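Local coordinates for protein YghZ aldo-keto reductase (Escherichia coli, PDB 3N6Q) that probably reduces aldehydes or ketones with a nicotinamide cofactor, as other TIM-barrel aldo-keto reductases do, at residues B[170-183]-B[202-215]. Numbering follows the deposited sequence.
Sequences YSPERTQKMVELLR and WVDKSGLLDTLQNN
Helix 172-183 and helix 208-214 run side by side in nearly the same direction, their axes 16° apart and 9.3 Å at closest approach, with Pro172 opposite Leu208 at one end and Val179 opposite Asn215 at the other. At the amino-terminal end the Pro172 ring fits against the turn at Ser206 and Gly207: its CG lies 3.5 Å from Leu208 N, and its CB meets Thr211 OG1. That turn is stiffened by an ST turn, Ser206 OG accepting from Leu208 N while donating to Trp202 O. In one of two modelled conformers, Trp202 brings CH2 at its ring edge near Tyr170 O, which is also hydrogen-bonded to His192. Deeper in, Thr175 CG2, anti to the backbone N, touches Thr211 CG2 and, at 3.9 Å, Leu212 CD2, while its OG1 donates to Ser171 O and rests against Leu208 CD1. At the far end the Gln176 and Asn215 side chains cross at about a right angle, with their amide planes 48° apart. Asn215 ND2 donates to Gln176 OE1 (2.9 Å, 165° at the hydrogen), arriving from above the carbonyl plane of Gln176, and also donates to Thr211 O. A bend at chi2 brings the Gln176 amide to this partner, and its NE2 grips Glu180 OE2 (2.8 Å). One water links Gln176 OE1 to Thr211 OG1; another joins Gln176 NE2 to Asn215 OD1. Val179 CG1 lies 3.6 Å from Asn215 OD1. With an alanine here instead of Asn215, Gln176 OE1 would probably lose its direct link across the contact, and a gap would open beside Val179 CG1. Thr175, Leu208 and Leu212 all reach His192. Helix 172-183 joins strand 162-168 to 191-193 and helix 208-214 leads on to parallel strand 218-221, making them adjacent outer helices of the aldo-keto reductase (beta/alpha)8, or TIM, barrel.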
ATOM      1  N   TYR B 170      -7.542 -27.110  -8.071  1.00 16.02           N
ATOM      2  CA  TYR B 170      -7.691 -27.304  -6.630  1.00 14.57           C
ATOM      3  C   TYR B 170      -8.930 -28.152  -6.447  1.00 16.28           C
ATOM      4  O   TYR B 170      -9.943 -27.878  -7.064  1.00 15.86           O
ATOM      5  CB  TYR B 170      -7.904 -25.968  -5.935  1.00 16.01           C
ATOM      6  CG  TYR B 170      -6.583 -25.255  -5.647  1.00 12.90           C
ATOM      7  CD1 TYR B 170      -5.739 -24.878  -6.706  1.00 16.90           C
ATOM      8  CD2 TYR B 170      -6.289 -24.845  -4.362  1.00 15.40           C
ATOM      9  CE1 TYR B 170      -4.503 -24.192  -6.449  1.00 14.58           C
ATOM     10  CE2 TYR B 170      -5.125 -24.120  -4.094  1.00 20.04           C
ATOM     11  CZ  TYR B 170      -4.263 -23.781  -5.140  1.00 15.36           C
ATOM     12  OH  TYR B 170      -3.125 -23.077  -4.790  1.00 15.97           O
ATOM     13  N   SER B 171      -8.841 -29.163  -5.586  1.00 18.03           N
ATOM     14  CA  SER B 171     -10.067 -29.880  -5.148  1.00 18.98           C
ATOM     15  C   SER B 171     -11.163 -28.961  -4.581  1.00 18.71           C
ATOM     16  O   SER B 171     -10.917 -27.818  -4.161  1.00 16.44           O
ATOM     17  CB  SER B 171      -9.682 -30.930  -4.100  1.00 17.95           C
ATOM     18  OG  SER B 171      -9.265 -30.247  -2.905  1.00 17.66           O
ATOM     19  N   PRO B 172     -12.410 -29.491  -4.474  1.00 17.53           N
ATOM     20  CA  PRO B 172     -13.442 -28.741  -3.765  1.00 18.40           C
ATOM     21  C   PRO B 172     -13.031 -28.234  -2.378  1.00 18.53           C
ATOM     22  O   PRO B 172     -13.295 -27.067  -2.038  1.00 19.32           O
ATOM     23  CB  PRO B 172     -14.648 -29.732  -3.697  1.00 18.58           C
ATOM     24  CG  PRO B 172     -14.398 -30.743  -4.780  1.00 15.59           C
ATOM     25  CD  PRO B 172     -12.870 -30.815  -4.979  1.00 19.23           C
ATOM     26  N   GLU B 173     -12.468 -29.110  -1.547  1.00 19.39           N
ATOM     27  CA  GLU B 173     -12.147 -28.757  -0.166  1.00 20.21           C
ATOM     28  C   GLU B 173     -11.062 -27.656  -0.168  1.00 18.82           C
ATOM     29  O   GLU B 173     -11.169 -26.684   0.579  1.00 17.90           O
ATOM     30  CB  GLU B 173     -11.603 -30.009   0.536  1.00 23.07           C
ATOM     31  CG  GLU B 173     -12.632 -31.187   0.636  1.00 30.34           C
ATOM     32  CD  GLU B 173     -12.987 -31.914  -0.714  1.00 42.15           C
ATOM     33  OE1 GLU B 173     -12.154 -31.990  -1.687  1.00 24.94           O
ATOM     34  OE2 GLU B 173     -14.130 -32.460  -0.752  1.00 43.96           O
ATOM     35  N   ARG B 174     -10.015 -27.843  -0.983  1.00 19.31           N
ATOM     36  CA  ARG B 174      -8.957 -26.798  -1.101  1.00 17.93           C
ATOM     37  C   ARG B 174      -9.494 -25.460  -1.685  1.00 18.36           C
ATOM     38  O   ARG B 174      -9.154 -24.366  -1.201  1.00 17.78           O
ATOM     39  CB  ARG B 174      -7.773 -27.306  -1.880  1.00 17.57           C
ATOM     40  CG  ARG B 174      -6.952 -28.330  -1.086  1.00 18.60           C
ATOM     41  CD  ARG B 174      -5.789 -28.895  -1.900  1.00 18.58           C
ATOM     42  NE  ARG B 174      -4.948 -29.807  -1.104  1.00 22.39           N
ATOM     43  CZ  ARG B 174      -3.910 -29.429  -0.334  1.00 24.17           C
ATOM     44  NH1 ARG B 174      -3.681 -28.138  -0.073  1.00 25.81           N
ATOM     45  NH2 ARG B 174      -3.167 -30.364   0.277  1.00 28.11           N
ATOM     46  N   THR B 175     -10.370 -25.552  -2.695  1.00 16.45           N
ATOM     47  CA  THR B 175     -11.073 -24.375  -3.211  1.00 15.80           C
ATOM     48  C   THR B 175     -11.830 -23.647  -2.136  1.00 16.05           C
ATOM     49  O   THR B 175     -11.733 -22.418  -1.953  1.00 13.67           O
ATOM     50  CB  THR B 175     -12.023 -24.762  -4.372  1.00 15.48           C
ATOM     51  OG1 THR B 175     -11.239 -25.361  -5.410  1.00 14.65           O
ATOM     52  CG2 THR B 175     -12.762 -23.538  -4.903  1.00 16.29           C
ATOM     53  N   GLN B 176     -12.581 -24.409  -1.344  1.00 17.20           N
ATOM     54  CA  GLN B 176     -13.300 -23.768  -0.272  1.00 17.63           C
ATOM     55  C   GLN B 176     -12.374 -23.069   0.755  1.00 15.89           C
ATOM     56  O   GLN B 176     -12.681 -21.956   1.214  1.00 16.72           O
ATOM     57  CB  GLN B 176     -14.230 -24.787   0.425  1.00 17.86           C
ATOM     58  CG  GLN B 176     -14.925 -24.221   1.669  1.00 22.46           C
ATOM     59  CD  GLN B 176     -16.058 -23.342   1.278  1.00 21.30           C
ATOM     60  OE1 GLN B 176     -16.774 -23.640   0.322  1.00 26.99           O
ATOM     61  NE2 GLN B 176     -16.296 -22.279   2.055  1.00 26.83           N
ATOM     62  N   LYS B 177     -11.267 -23.723   1.089  1.00 15.07           N
ATOM     63  CA  LYS B 177     -10.307 -23.109   1.992  1.00 16.47           C
ATOM     64  C   LYS B 177      -9.756 -21.799   1.369  1.00 14.86           C
ATOM     65  O   LYS B 177      -9.593 -20.792   2.067  1.00 16.36           O
ATOM     66  CB  LYS B 177      -9.175 -24.108   2.302  1.00 15.59           C
ATOM     67  CG  LYS B 177      -8.167 -23.575   3.355  1.00 23.50           C
ATOM     68  CD  LYS B 177      -8.900 -23.041   4.595  1.00 33.75           C
ATOM     69  CE  LYS B 177      -7.934 -22.977   5.775  1.00 40.53           C
ATOM     70  NZ  LYS B 177      -8.583 -22.425   7.002  1.00 40.46           N
ATOM     71  N   MET B 178      -9.403 -21.837   0.087  1.00 17.19           N
ATOM     72  CA  MET B 178      -8.800 -20.611  -0.523  1.00 15.66           C
ATOM     73  C   MET B 178      -9.803 -19.483  -0.514  1.00 16.37           C
ATOM     74  O   MET B 178      -9.469 -18.310  -0.335  1.00 16.06           O
ATOM     75  CB  MET B 178      -8.318 -20.865  -1.967  1.00 15.86           C
ATOM     76  CG  MET B 178      -7.198 -21.908  -2.093  1.00 20.65           C
ATOM     77  SD  MET B 178      -5.630 -21.165  -1.374  1.00 24.68           S
ATOM     78  CE  MET B 178      -5.815 -19.558  -2.202  1.00 22.18           C
ATOM     79  N   VAL B 179     -11.088 -19.811  -0.731  1.00 14.63           N
ATOM     80  CA  VAL B 179     -12.112 -18.777  -0.684  1.00 12.42           C
ATOM     81  C   VAL B 179     -12.141 -18.131   0.664  1.00 13.47           C
ATOM     82  O   VAL B 179     -12.214 -16.876   0.766  1.00 16.21           O
ATOM     83  CB  VAL B 179     -13.547 -19.366  -0.981  1.00 15.56           C
ATOM     84  CG1 VAL B 179     -14.610 -18.325  -0.620  1.00 17.47           C
ATOM     85  CG2 VAL B 179     -13.621 -19.774  -2.431  1.00 16.31           C
ATOM     86  N   GLU B 180     -12.115 -18.964   1.720  1.00 15.40           N
ATOM     87  CA  GLU B 180     -12.192 -18.423   3.084  1.00 16.69           C
ATOM     88  C   GLU B 180     -10.927 -17.592   3.379  1.00 16.68           C
ATOM     89  O   GLU B 180     -11.004 -16.532   4.053  1.00 15.46           O
ATOM     90  CB  GLU B 180     -12.321 -19.582   4.107  1.00 17.41           C
ATOM     91  CG  GLU B 180     -13.667 -20.349   3.890  1.00 17.65           C
ATOM     92  CD  GLU B 180     -13.784 -21.727   4.600  1.00 29.29           C
ATOM     93  OE1 GLU B 180     -12.780 -22.264   5.133  1.00 30.84           O
ATOM     94  OE2 GLU B 180     -14.884 -22.345   4.503  1.00 30.99           O
ATOM     95  N   LEU B 181      -9.778 -18.120   2.956  1.00 14.84           N
ATOM     96  CA  LEU B 181      -8.489 -17.426   3.223  1.00 16.40           C
ATOM     97  C   LEU B 181      -8.436 -16.074   2.520  1.00 16.33           C
ATOM     98  O   LEU B 181      -8.173 -15.037   3.156  1.00 15.87           O
ATOM     99  CB  LEU B 181      -7.284 -18.309   2.856  1.00 16.66           C
ATOM    100  CG  LEU B 181      -7.037 -19.490   3.808  1.00 18.78           C
ATOM    101  CD1 LEU B 181      -5.947 -20.352   3.204  1.00 16.85           C
ATOM    102  CD2 LEU B 181      -6.704 -19.026   5.282  1.00 19.43           C
ATOM    103  N   LEU B 182      -8.843 -16.035   1.257  1.00 15.05           N
ATOM    104  CA  LEU B 182      -8.828 -14.765   0.573  1.00 17.58           C
ATOM    105  C   LEU B 182      -9.881 -13.835   1.168  1.00 18.45           C
ATOM    106  O   LEU B 182      -9.705 -12.621   1.158  1.00 16.39           O
ATOM    107  CB  LEU B 182      -9.065 -14.972  -0.917  1.00 15.13           C
ATOM    108  CG  LEU B 182      -7.925 -15.662  -1.658  1.00 19.67           C
ATOM    109  CD1 LEU B 182      -8.468 -16.187  -3.001  1.00 18.39           C
ATOM    110  CD2 LEU B 182      -6.761 -14.654  -1.880  1.00 17.69           C
ATOM    111  N   ARG B 183     -11.016 -14.382   1.642  1.00 18.16           N
ATOM    112  CA  ARG B 183     -12.012 -13.489   2.265  1.00 18.68           C
ATOM    113  C   ARG B 183     -11.456 -12.776   3.513  1.00 18.90           C
ATOM    114  O   ARG B 183     -11.871 -11.653   3.840  1.00 17.93           O
ATOM    115  CB  ARG B 183     -13.280 -14.281   2.642  1.00 20.62           C
ATOM    116  CG  ARG B 183     -14.283 -13.469   3.466  1.00 27.14           C
ATOM    117  CD  ARG B 183     -15.458 -14.405   3.754  1.00 41.33           C
ATOM    118  NE  ARG B 183     -16.082 -14.767   2.480  1.00 48.60           N
ATOM    119  CZ  ARG B 183     -16.328 -16.001   2.040  1.00 48.95           C
ATOM    120  NH1 ARG B 183     -16.038 -17.083   2.789  1.00 44.72           N
ATOM    121  NH2 ARG B 183     -16.878 -16.131   0.825  1.00 41.74           N
ATOM    122  N   TRP B 202     -14.473 -34.975 -13.679  1.00 19.82           N
ATOM    123  CA  TRP B 202     -14.073 -34.865 -12.290  0.50 19.40           C
ATOM    124  C   TRP B 202     -14.747 -33.689 -11.606  1.00 18.76           C
ATOM    125  O   TRP B 202     -15.161 -33.786 -10.445  1.00 21.87           O
ATOM    126  CB  TRP B 202     -12.521 -34.843 -12.126  0.50 18.29           C
ATOM    127  CG  TRP B 202     -11.816 -33.494 -12.226  0.50 16.21           C
ATOM    128  CD1 TRP B 202     -11.081 -33.029 -13.304  0.50 16.48           C
ATOM    129  CD2 TRP B 202     -11.681 -32.484 -11.195  0.50 18.86           C
ATOM    130  NE1 TRP B 202     -10.547 -31.798 -13.013  0.50 12.96           N
ATOM    131  CE2 TRP B 202     -10.894 -31.438 -11.735  0.50 19.11           C
ATOM    132  CE3 TRP B 202     -12.143 -32.368  -9.873  0.50 22.03           C
ATOM    133  CZ2 TRP B 202     -10.582 -30.271 -11.011  0.50 15.17           C
ATOM    134  CZ3 TRP B 202     -11.810 -31.207  -9.140  0.50 24.70           C
ATOM    135  CH2 TRP B 202     -11.022 -30.184  -9.718  0.50 20.74           C
ATOM    136  N   VAL B 203     -14.904 -32.564 -12.313  1.00 18.06           N
ATOM    137  CA  VAL B 203     -15.463 -31.396 -11.650  1.00 20.39           C
ATOM    138  C   VAL B 203     -16.921 -31.657 -11.204  1.00 23.12           C
ATOM    139  O   VAL B 203     -17.382 -31.141 -10.195  1.00 23.33           O
ATOM    140  CB  VAL B 203     -15.422 -30.087 -12.495  1.00 24.32           C
ATOM    141  CG1 VAL B 203     -14.030 -29.798 -13.054  1.00 21.97           C
ATOM    142  CG2 VAL B 203     -16.398 -30.111 -13.528  1.00 24.24           C
ATOM    143  N   ASP B 204     -17.622 -32.430 -11.991  1.00 23.07           N
ATOM    144  CA  ASP B 204     -19.028 -32.798 -11.727  0.50 25.54           C
ATOM    145  C   ASP B 204     -19.061 -33.772 -10.532  1.00 24.52           C
ATOM    146  O   ASP B 204     -19.611 -33.493  -9.439  1.00 26.75           O
ATOM    147  CB  ASP B 204     -19.622 -33.487 -12.998  0.50 25.50           C
ATOM    148  CG  ASP B 204     -19.834 -32.512 -14.200  0.50 29.13           C
ATOM    149  OD1 ASP B 204     -19.556 -31.313 -14.037  0.50 35.25           O
ATOM    150  OD2 ASP B 204     -20.293 -32.938 -15.313  0.50 31.00           O
ATOM    151  N   LYS B 205     -18.372 -34.881 -10.715  1.00 24.70           N
ATOM    152  CA  LYS B 205     -18.374 -35.961  -9.760  1.00 25.87           C
ATOM    153  C   LYS B 205     -17.789 -35.582  -8.408  1.00 26.04           C
ATOM    154  O   LYS B 205     -18.206 -36.110  -7.361  1.00 23.18           O
ATOM    155  CB  LYS B 205     -17.612 -37.137 -10.386  1.00 28.92           C
ATOM    156  CG  LYS B 205     -16.849 -38.031  -9.423  1.00 37.57           C
ATOM    157  CD  LYS B 205     -16.087 -39.138 -10.168  1.00 49.59           C
ATOM    158  CE  LYS B 205     -15.752 -40.313  -9.233  1.00 52.24           C
ATOM    159  NZ  LYS B 205     -15.292 -41.528  -9.980  1.00 57.03           N
ATOM    160  N   SER B 206     -16.787 -34.689  -8.396  1.00 20.70           N
ATOM    161  CA  SER B 206     -16.142 -34.357  -7.138  1.00 21.87           C
ATOM    162  C   SER B 206     -16.953 -33.496  -6.212  1.00 24.52           C
ATOM    163  O   SER B 206     -16.630 -33.397  -5.025  1.00 27.31           O
ATOM    164  CB  SER B 206     -14.824 -33.606  -7.370  1.00 22.45           C
ATOM    165  OG  SER B 206     -15.113 -32.371  -8.028  1.00 18.91           O
ATOM    166  N   GLY B 207     -17.881 -32.745  -6.754  1.00 23.27           N
ATOM    167  CA  GLY B 207     -18.478 -31.692  -5.965  1.00 25.98           C
ATOM    168  C   GLY B 207     -17.930 -30.306  -6.269  1.00 25.80           C
ATOM    169  O   GLY B 207     -18.389 -29.308  -5.680  1.00 24.65           O
ATOM    170  N   LEU B 208     -16.895 -30.214  -7.114  1.00 23.22           N
ATOM    171  CA  LEU B 208     -16.390 -28.844  -7.476  1.00 21.06           C
ATOM    172  C   LEU B 208     -17.453 -27.844  -7.970  1.00 19.54           C
ATOM    173  O   LEU B 208     -17.555 -26.673  -7.501  1.00 17.71           O
ATOM    174  CB  LEU B 208     -15.219 -28.897  -8.476  1.00 17.35           C
ATOM    175  CG  LEU B 208     -14.548 -27.511  -8.554  1.00 21.20           C
ATOM    176  CD1 LEU B 208     -13.885 -27.056  -7.204  1.00 22.64           C
ATOM    177  CD2 LEU B 208     -13.540 -27.483  -9.689  1.00 21.17           C
ATOM    178  N   LEU B 209     -18.308 -28.296  -8.868  1.00 22.08           N
ATOM    179  CA  LEU B 209     -19.301 -27.369  -9.382  1.00 23.55           C
ATOM    180  C   LEU B 209     -20.259 -26.858  -8.258  1.00 21.75           C
ATOM    181  O   LEU B 209     -20.618 -25.700  -8.273  1.00 22.77           O
ATOM    182  CB  LEU B 209     -20.045 -27.926 -10.629  1.00 27.74           C
ATOM    183  CG  LEU B 209     -19.275 -27.893 -11.993  1.00 31.76           C
ATOM    184  CD1 LEU B 209     -20.197 -28.026 -13.189  1.00 40.06           C
ATOM    185  CD2 LEU B 209     -18.452 -26.607 -12.194  1.00 35.92           C
ATOM    186  N   ASP B 210     -20.498 -27.655  -7.223  1.00 26.35           N
ATOM    187  CA  ASP B 210     -21.316 -27.211  -6.061  1.00 26.10           C
ATOM    188  C   ASP B 210     -20.494 -26.099  -5.344  1.00 24.50           C
ATOM    189  O   ASP B 210     -21.033 -25.076  -4.963  1.00 24.08           O
ATOM    190  CB  ASP B 210     -21.532 -28.359  -5.006  1.00 28.60           C
ATOM    191  CG  ASP B 210     -22.356 -29.567  -5.536  1.00 33.85           C
ATOM    192  OD1 ASP B 210     -23.322 -29.278  -6.238  1.00 28.40           O
ATOM    193  OD2 ASP B 210     -22.027 -30.795  -5.234  1.00 35.22           O
ATOM    194  N   THR B 211     -19.222 -26.383  -5.047  1.00 22.64           N
ATOM    195  CA  THR B 211     -18.338 -25.427  -4.326  1.00 20.85           C
ATOM    196  C   THR B 211     -18.297 -24.072  -5.084  1.00 17.21           C
ATOM    197  O   THR B 211     -18.463 -22.996  -4.476  1.00 19.58           O
ATOM    198  CB  THR B 211     -16.936 -26.028  -4.148  1.00 22.87           C
ATOM    199  OG1 THR B 211     -17.056 -27.270  -3.438  1.00 24.16           O
ATOM    200  CG2 THR B 211     -16.037 -25.101  -3.289  1.00 21.42           C
ATOM    201  N   LEU B 212     -18.144 -24.116  -6.401  1.00 17.41           N
ATOM    202  CA  LEU B 212     -18.000 -22.865  -7.193  1.00 18.50           C
ATOM    203  C   LEU B 212     -19.303 -22.066  -7.136  1.00 21.12           C
ATOM    204  O   LEU B 212     -19.331 -20.862  -6.823  1.00 19.04           O
ATOM    205  CB  LEU B 212     -17.590 -23.158  -8.659  1.00 17.49           C
ATOM    206  CG  LEU B 212     -16.254 -23.919  -8.827  1.00 17.57           C
ATOM    207  CD1 LEU B 212     -15.897 -23.958 -10.313  1.00 15.06           C
ATOM    208  CD2 LEU B 212     -15.097 -23.183  -7.983  1.00 16.52           C
ATOM    209  N   GLN B 213     -20.427 -22.755  -7.344  1.00 23.10           N
ATOM    210  CA  GLN B 213     -21.713 -22.059  -7.230  1.00 25.05           C
ATOM    211  C   GLN B 213     -21.984 -21.462  -5.847  1.00 21.93           C
ATOM    212  O   GLN B 213     -22.436 -20.314  -5.760  1.00 23.32           O
ATOM    213  CB  GLN B 213     -22.889 -22.989  -7.591  1.00 27.30           C
ATOM    214  CG  GLN B 213     -24.242 -22.223  -7.741  1.00 33.43           C
ATOM    215  CD  GLN B 213     -25.336 -23.115  -8.316  1.00 44.46           C
ATOM    216  OE1 GLN B 213     -25.963 -22.766  -9.329  1.00 52.02           O
ATOM    217  NE2 GLN B 213     -25.472 -24.328  -7.761  1.00 41.68           N
ATOM    218  N   ASN B 214     -21.764 -22.231  -4.792  1.00 23.68           N
ATOM    219  CA  ASN B 214     -22.017 -21.785  -3.421  1.00 24.58           C
ATOM    220  C   ASN B 214     -21.206 -20.546  -3.064  1.00 25.94           C
ATOM    221  O   ASN B 214     -21.587 -19.764  -2.189  1.00 25.69           O
ATOM    222  CB  ASN B 214     -21.731 -22.922  -2.423  1.00 27.01           C
ATOM    223  CG  ASN B 214     -22.785 -24.056  -2.506  1.00 32.16           C
ATOM    224  OD1 ASN B 214     -23.815 -23.909  -3.165  1.00 33.34           O
ATOM    225  ND2 ASN B 214     -22.451 -25.213  -1.961  1.00 36.05           N
ATOM    226  N   ASN B 215     -20.088 -20.325  -3.765  1.00 22.60           N
ATOM    227  CA  ASN B 215     -19.187 -19.252  -3.356  1.00 21.22           C
ATOM    228  C   ASN B 215     -19.064 -18.181  -4.429  1.00 21.97           C
ATOM    229  O   ASN B 215     -18.172 -17.326  -4.366  1.00 20.23           O
ATOM    230  CB  ASN B 215     -17.790 -19.830  -3.094  1.00 20.49           C
ATOM    231  CG  ASN B 215     -17.720 -20.569  -1.811  1.00 21.30           C
ATOM    232  OD1 ASN B 215     -17.768 -19.968  -0.736  1.00 21.24           O
ATOM    233  ND2 ASN B 215     -17.520 -21.849  -1.891  1.00 19.97           N
TER
HETATM  234  O   HOH W   1     -17.378 -26.327  -0.404  1.00 36.99           O
HETATM  235  O   HOH W   2     -18.508 -20.809   1.657  1.00 39.05           O